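Local coordinates for contact-dependent inhibitor A (Escherichia coli NC101, PDB 5I4Q), which carries the toxin domain of a contact-dependent growth inhibition effector, probably a nuclease that acts inside neighbouring bacteria and is neutralised by its cognate immunity protein, at residues K9-F12 with Y17-D20; G14-Y17 with M22-S25; Q35-P40 with H85-K90; F41-E46 with A70-I75; K53-P58 with Y64-G69. All blocks are in the same frame, centred on the assembly; numbering follows the deposited sequence.

From the N terminus, contact 1 closes the short turn between strands 8-12 and 16-19, and contact 2 closes the next, sharing Y17 with it; together they make a three-stranded antiparallel sheet. The chain then forms helices 26-34 and 40-48. The linker between them meets strand 82-88 in contact 3, the longest loop closed here. Within that loop contact 4 sets helix 40-48 against strand 72-77, and nested inside contact 4 lies contact 5, the hairpin that begins the second, four-stranded sheet. F41, at the start of contact 4's helical segment, touches contacts 1 and 2, so helix 40-48 ties the small sheet to the larger one.

Contact 1: residues K9-F12 with Y17-D20; sequences KISF and YTVD
F12 and Y17 lay their rings together in an offset stack, with centroids 4.5 Å apart and planes inclined by 23°. CD1 of F12 does most of the touching: it sits over one face of the tyrosine ring, toward the rim, 3.4 Å from Y17 CE1. F12 has CG anti to its backbone N (chi1 -179°), whereas Y17 CG turns back beside its own N, and this pairing of torsions sets the rings one over the other, displaced and slightly tilted. Tyrosine suits its place because it adds a phenol oxygen to the flat surface, and that OH is bonded to E30 of helix 26-34. The two residues form a non-hydrogen-bonded pair of the antiparallel beta hairpin made by strands 8-12 and 16-19. The adjoining pair, S11 with T18, is the hydrogen-bonded one: S11 N donates to T18 O at 2.9 Å, and T18 N returns the bond to S11 O at the same length. S11 O also receives a weak bond from T18 OG1, on the sheet face away from the stacked rings. On the ring side I10, a branched residue fit for a buried site, splits its contacts: CG2 rests 3.9 Å from Y17 CB, while CG1 meets V19 CG1 at 4.0 Å. F41 of helix 40-48 packs on both I10 and V19, and K9 continues the sheet by pairing with a strand of another protein's chain.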
# COMPACT_ATOMS: atom_id res chain seq x y z
N LYS A 9 -23.12 31.54 -7.79
CA LYS A 9 -23.67 30.94 -6.61
C LYS A 9 -24.37 29.63 -6.98
O LYS A 9 -25.03 29.54 -8.01
CB LYS A 9 -24.62 31.94 -5.94
CG LYS A 9 -25.56 31.41 -4.87
CD LYS A 9 -26.35 32.56 -4.23
CE LYS A 9 -27.49 32.07 -3.33
NZ LYS A 9 -28.68 31.61 -4.10
N ILE A 10 -24.16 28.60 -6.15
CA ILE A 10 -24.91 27.36 -6.25
C ILE A 10 -26.18 27.54 -5.40
O ILE A 10 -26.11 27.88 -4.20
CB ILE A 10 -24.06 26.15 -5.79
CG1 ILE A 10 -22.87 25.94 -6.76
CG2 ILE A 10 -24.90 24.88 -5.72
CD1 ILE A 10 -21.81 24.90 -6.37
N SER A 11 -27.33 27.34 -6.02
CA SER A 11 -28.63 27.44 -5.34
C SER A 11 -29.10 26.08 -4.89
O SER A 11 -28.82 25.06 -5.54
CB SER A 11 -29.70 28.04 -6.26
OG SER A 11 -29.18 29.16 -6.92
N PHE A 12 -29.82 26.08 -3.78
CA PHE A 12 -30.33 24.87 -3.16
C PHE A 12 -31.80 25.10 -2.82
O PHE A 12 -32.10 26.00 -2.05
CB PHE A 12 -29.54 24.57 -1.89
CG PHE A 12 -29.98 23.33 -1.18
CD1 PHE A 12 -29.98 22.12 -1.84
CD2 PHE A 12 -30.40 23.37 0.14
CE1 PHE A 12 -30.39 20.95 -1.21
CE2 PHE A 12 -30.81 22.22 0.78
CZ PHE A 12 -30.79 21.00 0.11
N TYR A 17 -29.28 20.90 -6.14
CA TYR A 17 -28.32 21.96 -6.22
C TYR A 17 -28.23 22.35 -7.69
O TYR A 17 -28.11 21.48 -8.58
CB TYR A 17 -26.92 21.49 -5.69
CG TYR A 17 -26.81 21.23 -4.20
CD1 TYR A 17 -26.67 22.28 -3.29
CD2 TYR A 17 -26.85 19.92 -3.69
CE1 TYR A 17 -26.56 22.03 -1.92
CE2 TYR A 17 -26.77 19.67 -2.34
CZ TYR A 17 -26.61 20.72 -1.45
OH TYR A 17 -26.50 20.43 -0.12
N THR A 18 -28.22 23.66 -7.96
CA THR A 18 -28.35 24.13 -9.32
C THR A 18 -27.39 25.26 -9.55
O THR A 18 -27.18 26.07 -8.65
CB THR A 18 -29.81 24.64 -9.61
OG1 THR A 18 -30.11 25.71 -8.72
CG2 THR A 18 -30.88 23.58 -9.34
N VAL A 19 -26.83 25.33 -10.75
CA VAL A 19 -25.96 26.44 -11.18
C VAL A 19 -25.62 26.27 -12.66
O VAL A 19 -25.41 25.13 -13.11
CB VAL A 19 -24.68 26.51 -10.33
CG1 VAL A 19 -23.85 25.28 -10.55
CG2 VAL A 19 -23.83 27.74 -10.67
N ASP A 20 -25.58 27.40 -13.41
CA ASP A 20 -25.17 27.43 -14.84
C ASP A 20 -26.03 26.51 -15.71
O ASP A 20 -25.56 25.89 -16.68
CB ASP A 20 -23.69 27.01 -14.95
CG ASP A 20 -22.95 27.64 -16.14
OD1 ASP A 20 -23.39 28.67 -16.70
OD2 ASP A 20 -21.87 27.10 -16.50

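Contact 2: residues G14-Y17 with M22-S25; sequences GDFY and MKFS
F16 and K23 meet across a beta hairpin, the second in the small antiparallel sheet, in which strand 16-19 turns back into strand 22-25. The backbone bonds fix the register. Y17 N donates to F24 O at 2.9 Å, and F24 N answers to Y17 O at 3.0 Å; both are fairly straight, so this is a regular hydrogen-bonded pair. Weaker CA-H...O contacts fill in beside them, the shortest running from K23 CA to Y17 O at 3.2 Å.

K23 and F16 meet away from the side chains of Y17 and F24. K23 starts with CG between its backbone N and carbonyl carbon (chi1 87°), then runs fully extended over the F16 ring. Its CE lies over the middle of that ring, 4.1 Å from the centroid, as a CH-pi contact, and NZ follows at 4.4 Å, 13° off the ring normal, as a cation-pi pair. Lysine serves well at this partly exposed position, since its methylenes cover the aromatic face while its ammonium end adds a cation-pi attraction. The edge of the F16 ring turns to F24 O.

Apolar packing lies on the face shared by Y17 and F24. F24 directs its ring away from strand 16-19 and toward the helices, where it meets F41 edge-to-face. Selenomethionine M22 likewise leads off to F41 and A44 of helix 40-48.

Capping ends the strand. S25 opposes F16 in a non-hydrogen-bonded pair and is also the N-cap of helix 26-34, its OG accepting the bond from Y28 N.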
# COMPACT_ATOMS: atom_id res chain seq x y z
N GLY A 14 -33.75 22.54 -1.39
CA GLY A 14 -34.16 21.39 -0.57
C GLY A 14 -34.00 20.05 -1.29
O GLY A 14 -33.71 19.02 -0.66
N ASP A 15 -34.19 20.06 -2.62
CA ASP A 15 -34.12 18.84 -3.43
C ASP A 15 -32.95 18.79 -4.38
O ASP A 15 -32.53 17.72 -4.74
CB ASP A 15 -35.36 18.70 -4.33
CG ASP A 15 -36.66 18.74 -3.55
OD1 ASP A 15 -36.89 17.86 -2.71
OD2 ASP A 15 -37.48 19.65 -3.83
N PHE A 16 -32.51 19.93 -4.88
CA PHE A 16 -31.49 20.00 -5.92
C PHE A 16 -30.50 21.10 -5.66
O PHE A 16 -30.83 22.12 -5.06
CB PHE A 16 -32.08 20.27 -7.31
CG PHE A 16 -32.97 19.19 -7.81
CD1 PHE A 16 -32.43 18.04 -8.35
CD2 PHE A 16 -34.34 19.32 -7.76
CE1 PHE A 16 -33.25 17.03 -8.83
CE2 PHE A 16 -35.18 18.32 -8.23
CZ PHE A 16 -34.64 17.16 -8.77
N TYR A 17 -29.28 20.90 -6.14
CA TYR A 17 -28.32 21.96 -6.22
C TYR A 17 -28.23 22.35 -7.69
O TYR A 17 -28.11 21.48 -8.58
CB TYR A 17 -26.92 21.49 -5.69
CG TYR A 17 -26.81 21.23 -4.20
CD1 TYR A 17 -26.67 22.28 -3.29
CD2 TYR A 17 -26.85 19.92 -3.69
CE1 TYR A 17 -26.56 22.03 -1.92
CE2 TYR A 17 -26.77 19.67 -2.34
CZ TYR A 17 -26.61 20.72 -1.45
OH TYR A 17 -26.50 20.43 -0.12
N MSE A 22 -27.11 23.63 -14.85
CA MSE A 22 -26.95 22.23 -14.46
C MSE A 22 -27.59 21.99 -13.12
O MSE A 22 -27.69 22.89 -12.27
CB MSE A 22 -25.48 21.89 -14.34
CG MSE A 22 -24.74 21.90 -15.67
SE MSE A 22 -22.78 21.71 -15.37
CE MSE A 22 -22.30 23.54 -14.77
N LYS A 23 -27.99 20.74 -12.86
CA LYS A 23 -28.45 20.42 -11.54
C LYS A 23 -28.17 18.99 -11.16
O LYS A 23 -28.10 18.11 -12.01
CB LYS A 23 -29.93 20.80 -11.35
CG LYS A 23 -30.94 19.77 -11.76
CD LYS A 23 -32.36 20.34 -11.57
CE LYS A 23 -33.43 19.42 -12.19
NZ LYS A 23 -34.80 20.02 -12.18
N PHE A 24 -27.99 18.81 -9.85
CA PHE A 24 -27.78 17.52 -9.18
C PHE A 24 -28.77 17.35 -8.04
O PHE A 24 -28.96 18.29 -7.27
CB PHE A 24 -26.39 17.48 -8.53
CG PHE A 24 -25.26 17.22 -9.49
CD1 PHE A 24 -24.69 18.27 -10.22
CD2 PHE A 24 -24.74 15.95 -9.64
CE1 PHE A 24 -23.64 18.03 -11.10
CE2 PHE A 24 -23.70 15.72 -10.50
CZ PHE A 24 -23.15 16.75 -11.24
N SER A 25 -29.33 16.17 -7.85
CA SER A 25 -30.09 15.93 -6.59
C SER A 25 -29.19 16.14 -5.35
O SER A 25 -27.96 15.98 -5.40
CB SER A 25 -30.73 14.54 -6.54
OG SER A 25 -29.80 13.56 -6.18

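Contact 3: residues Q35-P40 with H85-K90; sequences QGRPAP and HIQPVK
R37 brings the NH2 corner of its guanidinium group against the backbone and CB of strand 82-88. NH2 lies 3.0 Å from I86 O, but the N-H...O angle of 126° makes this a weak, bent bond. The same nitrogen is crowded against Q87 CB at 3.1 Å, closer than a comfortable van der Waals contact. A water bridges the approach: it accepts from R37 NE at 3.1 Å, in the guanidinium plane, and donates to I86 O at 3.2 Å. I86 O thus has a weak direct bond and a water-mediated one. The arginine bends at chi2 and again at chi3 (83°) to place its flat head here, beside the Q87 side chain and pointing the same way, the two planes 22° apart.

Just before R37, G36 ends helix 26-34 in a Schellman motif with positive phi, where a side chain would collide with the preceding carbonyl O.

The immunity protein, Contact-dependent inhibitor I, also reaches this site. Its D84 forms a salt bridge with R37 NH2 and accepts a bond from H85 NE2, while its Y81 O takes Q87 NE2. The donors R37 NH2 and H85 NE2 converge on one inhibitor carboxylate, an arrangement consistent with blocking a surface that would otherwise attract an anionic group such as an RNA phosphate.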
# COMPACT_ATOMS: atom_id res chain seq x y z
N GLN A 35 -17.43 10.56 -1.70
CA GLN A 35 -16.72 9.37 -2.19
C GLN A 35 -15.38 9.66 -2.84
O GLN A 35 -14.73 8.77 -3.37
CB GLN A 35 -17.49 8.71 -3.27
CG GLN A 35 -18.65 7.91 -2.84
CD GLN A 35 -19.10 7.03 -4.01
OE1 GLN A 35 -18.66 7.23 -5.16
NE2 GLN A 35 -19.95 6.03 -3.73
N GLY A 36 -14.97 10.91 -2.85
CA GLY A 36 -13.70 11.23 -3.42
C GLY A 36 -13.78 11.60 -4.88
O GLY A 36 -12.77 11.52 -5.59
N ARG A 37 -14.98 12.03 -5.33
CA ARG A 37 -15.17 12.56 -6.68
C ARG A 37 -15.68 14.00 -6.64
O ARG A 37 -16.85 14.27 -6.95
CB ARG A 37 -16.10 11.67 -7.47
CG ARG A 37 -15.40 10.36 -7.86
CD ARG A 37 -16.31 9.17 -7.72
NE ARG A 37 -17.16 9.01 -8.89
CZ ARG A 37 -18.02 8.02 -9.03
NH1 ARG A 37 -18.16 7.09 -8.08
NH2 ARG A 37 -18.75 7.96 -10.11
N PRO A 38 -14.83 14.93 -6.18
CA PRO A 38 -15.27 16.28 -5.93
C PRO A 38 -15.52 17.07 -7.21
O PRO A 38 -15.18 16.64 -8.33
CB PRO A 38 -14.11 16.89 -5.15
CG PRO A 38 -12.91 16.11 -5.65
CD PRO A 38 -13.42 14.72 -5.76
N ALA A 39 -16.17 18.20 -6.99
CA ALA A 39 -16.46 19.21 -8.00
C ALA A 39 -17.26 18.62 -9.15
O ALA A 39 -16.81 18.66 -10.28
CB ALA A 39 -15.18 19.82 -8.50
N PRO A 40 -18.46 18.08 -8.86
CA PRO A 40 -19.32 17.50 -9.87
C PRO A 40 -19.81 18.45 -10.95
O PRO A 40 -20.05 18.01 -12.03
CB PRO A 40 -20.53 17.04 -9.08
CG PRO A 40 -20.14 17.02 -7.69
CD PRO A 40 -19.08 18.02 -7.52
N HIS A 85 -26.27 10.84 -13.35
CA HIS A 85 -25.15 9.99 -13.05
C HIS A 85 -23.91 10.40 -13.87
O HIS A 85 -24.01 10.67 -15.05
CB HIS A 85 -25.49 8.56 -13.34
CG HIS A 85 -24.39 7.61 -13.00
ND1 HIS A 85 -23.64 6.96 -13.96
CD2 HIS A 85 -23.92 7.18 -11.80
CE1 HIS A 85 -22.75 6.19 -13.37
NE2 HIS A 85 -22.90 6.31 -12.06
N ILE A 86 -22.75 10.40 -13.21
CA ILE A 86 -21.50 10.70 -13.84
C ILE A 86 -20.39 9.86 -13.13
O ILE A 86 -20.38 9.75 -11.93
CB ILE A 86 -21.21 12.21 -13.75
CG1 ILE A 86 -19.92 12.57 -14.47
CG2 ILE A 86 -21.17 12.67 -12.32
CD1 ILE A 86 -19.89 14.02 -14.97
N GLN A 87 -19.52 9.24 -13.93
CA GLN A 87 -18.38 8.45 -13.44
C GLN A 87 -17.29 8.37 -14.52
O GLN A 87 -17.59 8.64 -15.71
CB GLN A 87 -18.82 7.05 -13.04
CG GLN A 87 -19.07 6.10 -14.19
CD GLN A 87 -19.21 4.64 -13.72
OE1 GLN A 87 -18.46 4.13 -12.87
NE2 GLN A 87 -20.12 3.96 -14.32
N PRO A 88 -16.04 8.00 -14.14
CA PRO A 88 -14.99 7.82 -15.16
C PRO A 88 -15.31 6.67 -16.11
O PRO A 88 -16.08 5.79 -15.75
CB PRO A 88 -13.72 7.55 -14.32
CG PRO A 88 -14.02 8.22 -12.99
CD PRO A 88 -15.48 7.88 -12.79
N VAL A 89 -14.82 6.70 -17.33
CA VAL A 89 -15.13 5.58 -18.24
C VAL A 89 -14.50 4.30 -17.74
O VAL A 89 -13.57 4.33 -16.95
CB VAL A 89 -14.65 5.84 -19.68
CG1 VAL A 89 -15.41 7.03 -20.28
CG2 VAL A 89 -13.13 6.07 -19.75
N LYS A 90 -14.99 3.18 -18.24
CA LYS A 90 -14.43 1.88 -17.92
C LYS A 90 -12.95 1.85 -18.29
O LYS A 90 -12.55 2.30 -19.35
CB LYS A 90 -15.21 0.77 -18.62
CG LYS A 90 -14.87 -0.62 -18.11
CD LYS A 90 -15.45 -1.70 -19.00
CE LYS A 90 -15.05 -3.06 -18.48
NZ LYS A 90 -15.70 -4.10 -19.31
O HOH W 1 -17.55 11.08 -11.11

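Contact 4: residues F41-E46 with A70-I75; sequences FVQARE and AGLEMI
Selenomethionine M74 holds CG anti to its backbone N (chi1 163°) and then bends at chi3 (94°), a course that carries SE out to the helix, 4.0 Å from A44 CB. Q43 takes the torsion usual in helices, CG beside its backbone N (chi1 -62°), and runs extended across the L72 side chain at about a right angle. The two leucine methyls divide the work: CD1 sits 3.8 Å from Q43 O, and CD2 lies 4.0 Å from Q43 OE1. At the amide's other corner NE2 donates to P38 O, so the polar end of a buried glutamine is bonded while its chain lies against the leucine.

One turn on, E46 faces A70 through aliphatic atoms, CB to CB at 4.1 Å. E46 OE1 leaves this contact and pairs with a basic side chain of another protein's chain. Small side chains suit both alanines, A44 where the helix nears the strand and A70 in the loop that leads into it, since each touches through a lone methyl. A70 has positive phi and still points its CB toward the helix.

L72 and M74, two apart on the strand, point to the same face, and V47 of the same helix packs on both. The arrangement is part of the core of an alpha+beta domain, a helix lying on one face of a four-stranded antiparallel sheet, and is reminiscent of the barnase-like ribonucleases.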
# COMPACT_ATOMS: atom_id res chain seq x y z
N PHE A 41 -19.98 19.73 -10.65
CA PHE A 41 -20.35 20.69 -11.69
C PHE A 41 -19.21 20.93 -12.63
O PHE A 41 -19.42 21.05 -13.85
CB PHE A 41 -20.83 22.02 -11.09
CG PHE A 41 -22.20 21.93 -10.48
CD1 PHE A 41 -23.33 21.88 -11.29
CD2 PHE A 41 -22.37 21.94 -9.13
CE1 PHE A 41 -24.59 21.82 -10.74
CE2 PHE A 41 -23.62 21.92 -8.58
CZ PHE A 41 -24.74 21.84 -9.38
N VAL A 42 -18.01 21.03 -12.07
CA VAL A 42 -16.82 21.13 -12.92
C VAL A 42 -16.67 19.88 -13.81
O VAL A 42 -16.48 20.00 -15.01
CB VAL A 42 -15.58 21.33 -12.07
CG1 VAL A 42 -14.35 21.20 -12.95
CG2 VAL A 42 -15.63 22.68 -11.39
N GLN A 43 -16.82 18.68 -13.24
CA GLN A 43 -16.78 17.44 -14.06
C GLN A 43 -17.81 17.49 -15.20
O GLN A 43 -17.51 17.16 -16.37
CB GLN A 43 -17.05 16.20 -13.22
CG GLN A 43 -16.05 15.90 -12.09
CD GLN A 43 -16.50 14.68 -11.27
OE1 GLN A 43 -16.84 13.62 -11.84
NE2 GLN A 43 -16.51 14.81 -9.94
N ALA A 44 -19.05 17.85 -14.88
CA ALA A 44 -20.15 17.78 -15.88
C ALA A 44 -19.93 18.81 -16.98
O ALA A 44 -20.18 18.57 -18.16
CB ALA A 44 -21.49 18.02 -15.20
N ARG A 45 -19.46 19.98 -16.60
CA ARG A 45 -19.11 20.99 -17.58
C ARG A 45 -18.00 20.51 -18.51
O ARG A 45 -18.07 20.72 -19.74
CB ARG A 45 -18.71 22.29 -16.90
CG ARG A 45 -18.34 23.42 -17.86
CD ARG A 45 -18.23 24.75 -17.12
NE ARG A 45 -17.09 24.75 -16.24
CZ ARG A 45 -16.81 25.69 -15.35
NH1 ARG A 45 -17.59 26.77 -15.23
NH2 ARG A 45 -15.72 25.56 -14.57
N GLU A 46 -17.00 19.86 -17.95
CA GLU A 46 -15.96 19.29 -18.81
C GLU A 46 -16.59 18.36 -19.84
O GLU A 46 -16.23 18.39 -21.01
CB GLU A 46 -14.88 18.52 -18.02
CG GLU A 46 -13.94 19.42 -17.23
CD GLU A 46 -13.28 20.52 -18.08
OE1 GLU A 46 -12.49 20.19 -18.95
OE2 GLU A 46 -13.59 21.70 -17.92
N ALA A 70 -14.18 13.74 -22.12
CA ALA A 70 -13.27 14.14 -21.06
C ALA A 70 -12.97 13.06 -20.05
O ALA A 70 -12.75 13.32 -18.87
CB ALA A 70 -13.82 15.38 -20.37
N GLY A 71 -12.94 11.83 -20.51
CA GLY A 71 -12.66 10.73 -19.59
C GLY A 71 -13.85 10.27 -18.74
O GLY A 71 -13.69 9.46 -17.88
N LEU A 72 -15.04 10.77 -19.02
CA LEU A 72 -16.19 10.48 -18.19
C LEU A 72 -17.41 10.15 -19.05
O LEU A 72 -17.44 10.46 -20.23
CB LEU A 72 -16.53 11.69 -17.30
CG LEU A 72 -15.46 12.29 -16.42
CD1 LEU A 72 -15.72 13.76 -16.24
CD2 LEU A 72 -15.43 11.62 -15.05
N GLU A 73 -18.39 9.52 -18.40
CA GLU A 73 -19.67 9.13 -18.94
C GLU A 73 -20.65 9.73 -18.00
O GLU A 73 -20.53 9.62 -16.75
CB GLU A 73 -19.94 7.63 -18.92
CG GLU A 73 -18.91 6.78 -19.64
CD GLU A 73 -19.00 5.27 -19.34
OE1 GLU A 73 -19.92 4.85 -18.61
OE2 GLU A 73 -18.11 4.49 -19.84
N MSE A 74 -21.68 10.29 -18.59
CA MSE A 74 -22.68 11.00 -17.85
C MSE A 74 -24.05 10.70 -18.42
O MSE A 74 -24.24 10.57 -19.65
CB MSE A 74 -22.34 12.45 -18.03
CG MSE A 74 -23.48 13.34 -17.67
SE MSE A 74 -22.85 15.19 -17.68
CE MSE A 74 -23.31 15.79 -19.51
N ILE A 75 -25.02 10.64 -17.53
CA ILE A 75 -26.41 10.48 -17.86
C ILE A 75 -27.04 11.82 -17.46
O ILE A 75 -27.04 12.21 -16.27
CB ILE A 75 -27.01 9.31 -17.07
CG1 ILE A 75 -26.24 8.00 -17.33
CG2 ILE A 75 -28.52 9.15 -17.33
CD1 ILE A 75 -26.24 7.49 -18.76

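Contact 5: residues K53-P58 with Y64-G69; sequences KIEPDP and YLRYEG
I54 lays its side chain along the Y67 ring. Its CG1 stands beside the backbone N (chi1 -57°) and lies over one face, 4.1 Å from the ring centroid, as a CH-pi contact; CD1 carries on to Y67 CE2 at 3.6 Å. The second branch, CG2, touches both Y67 CE1 and L65 CD1. A branched aliphatic chain suits this place because it can cover a ring and still meet a neighbour. Y67 keeps its CG beside its own N, and its ring also packs on V47 and L48 of helix 40-48.

Strands 53-56 and 65-69 form an antiparallel beta hairpin, whose strand 53-56 is an outermost strand of the four-stranded sheet within this chain. Paired bonds flank I54 and Y67: E68 N to K53 O at 2.9 Å, and R66 N to E55 O at 2.8 Å, each answered in reverse.

On the other face R66 extends its chain with CG anti to the backbone N (chi1 -165°), alongside E55. E55 OE2 lies 3.9 Å from R66 CD and 4.1 Å from R66 NH1, beyond a salt bridge. The guanidinium pairs with E73 on the next strand, and with E68 in a salt bridge of doubtful length. The P58 ring crosses the R66 side chain at about a right angle, P58 CD 4.0 Å from R66 CB.

Beyond the last regular pair, D57 N makes a weak bond to Y64 O. Its carboxylate accepts from R59 N and A61 N within the turn, and OD1 also binds R85 of Contact-dependent inhibitor I.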
# COMPACT_ATOMS: atom_id res chain seq x y z
N LYS A 53 -19.69 12.41 -27.28
CA LYS A 53 -20.53 11.45 -27.98
C LYS A 53 -21.85 11.37 -27.22
O LYS A 53 -21.88 11.14 -26.01
CB LYS A 53 -19.82 10.11 -27.97
CG LYS A 53 -20.57 8.93 -28.56
CD LYS A 53 -19.58 7.78 -28.82
CE LYS A 53 -18.58 8.12 -29.95
NZ LYS A 53 -17.35 7.25 -30.01
N ILE A 54 -22.95 11.56 -27.93
CA ILE A 54 -24.25 11.66 -27.32
C ILE A 54 -25.10 10.56 -27.89
O ILE A 54 -25.14 10.37 -29.08
CB ILE A 54 -24.87 13.04 -27.59
CG1 ILE A 54 -23.92 14.13 -27.07
CG2 ILE A 54 -26.22 13.14 -26.91
CD1 ILE A 54 -24.38 15.56 -27.23
N GLU A 55 -25.75 9.80 -27.01
CA GLU A 55 -26.63 8.70 -27.39
C GLU A 55 -27.83 8.66 -26.41
O GLU A 55 -27.80 9.30 -25.35
CB GLU A 55 -25.91 7.35 -27.34
CG GLU A 55 -24.66 7.21 -28.18
CD GLU A 55 -23.80 6.01 -27.74
OE1 GLU A 55 -23.12 5.43 -28.61
OE2 GLU A 55 -23.81 5.65 -26.52
N PRO A 56 -28.88 7.88 -26.76
CA PRO A 56 -29.96 7.69 -25.77
C PRO A 56 -29.45 7.01 -24.51
O PRO A 56 -28.52 6.23 -24.61
CB PRO A 56 -30.95 6.77 -26.50
CG PRO A 56 -30.64 6.94 -27.97
CD PRO A 56 -29.15 7.13 -28.00
N ASP A 57 -30.04 7.30 -23.36
CA ASP A 57 -29.74 6.50 -22.16
C ASP A 57 -29.93 5.01 -22.46
O ASP A 57 -31.03 4.59 -22.75
CB ASP A 57 -30.65 6.93 -21.03
CG ASP A 57 -30.41 6.15 -19.71
OD1 ASP A 57 -29.45 5.34 -19.64
OD2 ASP A 57 -31.20 6.35 -18.74
N PRO A 58 -28.87 4.18 -22.35
CA PRO A 58 -29.06 2.73 -22.59
C PRO A 58 -30.07 2.07 -21.62
O PRO A 58 -30.70 1.12 -21.97
CB PRO A 58 -27.67 2.13 -22.40
CG PRO A 58 -26.72 3.25 -22.23
CD PRO A 58 -27.49 4.51 -21.97
N TYR A 64 -33.47 11.38 -20.62
CA TYR A 64 -32.04 11.33 -20.35
C TYR A 64 -31.28 10.83 -21.55
O TYR A 64 -31.81 10.03 -22.32
CB TYR A 64 -31.71 10.45 -19.11
CG TYR A 64 -31.96 11.16 -17.79
CD1 TYR A 64 -33.19 11.09 -17.15
CD2 TYR A 64 -30.97 11.91 -17.19
CE1 TYR A 64 -33.42 11.76 -15.94
CE2 TYR A 64 -31.18 12.57 -16.00
CZ TYR A 64 -32.40 12.47 -15.36
OH TYR A 64 -32.58 13.15 -14.18
N LEU A 65 -30.04 11.30 -21.67
CA LEU A 65 -29.10 10.82 -22.69
C LEU A 65 -27.77 10.46 -22.05
O LEU A 65 -27.40 10.98 -21.00
CB LEU A 65 -28.84 11.91 -23.74
CG LEU A 65 -30.07 12.50 -24.38
CD1 LEU A 65 -29.79 13.90 -24.91
CD2 LEU A 65 -30.53 11.55 -25.46
N ARG A 66 -27.04 9.58 -22.72
CA ARG A 66 -25.69 9.30 -22.33
C ARG A 66 -24.69 10.14 -23.12
O ARG A 66 -24.65 10.07 -24.33
CB ARG A 66 -25.40 7.86 -22.58
CG ARG A 66 -24.16 7.34 -21.89
CD ARG A 66 -23.65 6.16 -22.70
NE ARG A 66 -22.49 5.52 -22.08
CZ ARG A 66 -21.23 5.56 -22.54
NH1 ARG A 66 -20.91 6.23 -23.65
NH2 ARG A 66 -20.28 4.93 -21.85
N TYR A 67 -23.85 10.88 -22.38
CA TYR A 67 -22.79 11.69 -22.91
C TYR A 67 -21.44 11.10 -22.49
O TYR A 67 -21.23 10.70 -21.31
CB TYR A 67 -22.86 13.09 -22.30
CG TYR A 67 -23.94 13.99 -22.78
CD1 TYR A 67 -25.29 13.66 -22.63
CD2 TYR A 67 -23.64 15.24 -23.33
CE1 TYR A 67 -26.30 14.53 -23.04
CE2 TYR A 67 -24.64 16.11 -23.73
CZ TYR A 67 -25.96 15.75 -23.59
OH TYR A 67 -26.95 16.60 -24.01
N GLU A 68 -20.50 11.07 -23.42
CA GLU A 68 -19.18 10.56 -23.13
C GLU A 68 -18.09 11.48 -23.65
O GLU A 68 -18.03 11.75 -24.84
CB GLU A 68 -19.01 9.19 -23.76
CG GLU A 68 -17.72 8.49 -23.28
CD GLU A 68 -17.65 7.02 -23.68
OE1 GLU A 68 -18.62 6.53 -24.31
OE2 GLU A 68 -16.62 6.37 -23.39
N GLY A 69 -17.22 11.93 -22.77
CA GLY A 69 -16.16 12.82 -23.13
C GLY A 69 -15.37 13.21 -21.91
O GLY A 69 -15.82 12.98 -20.81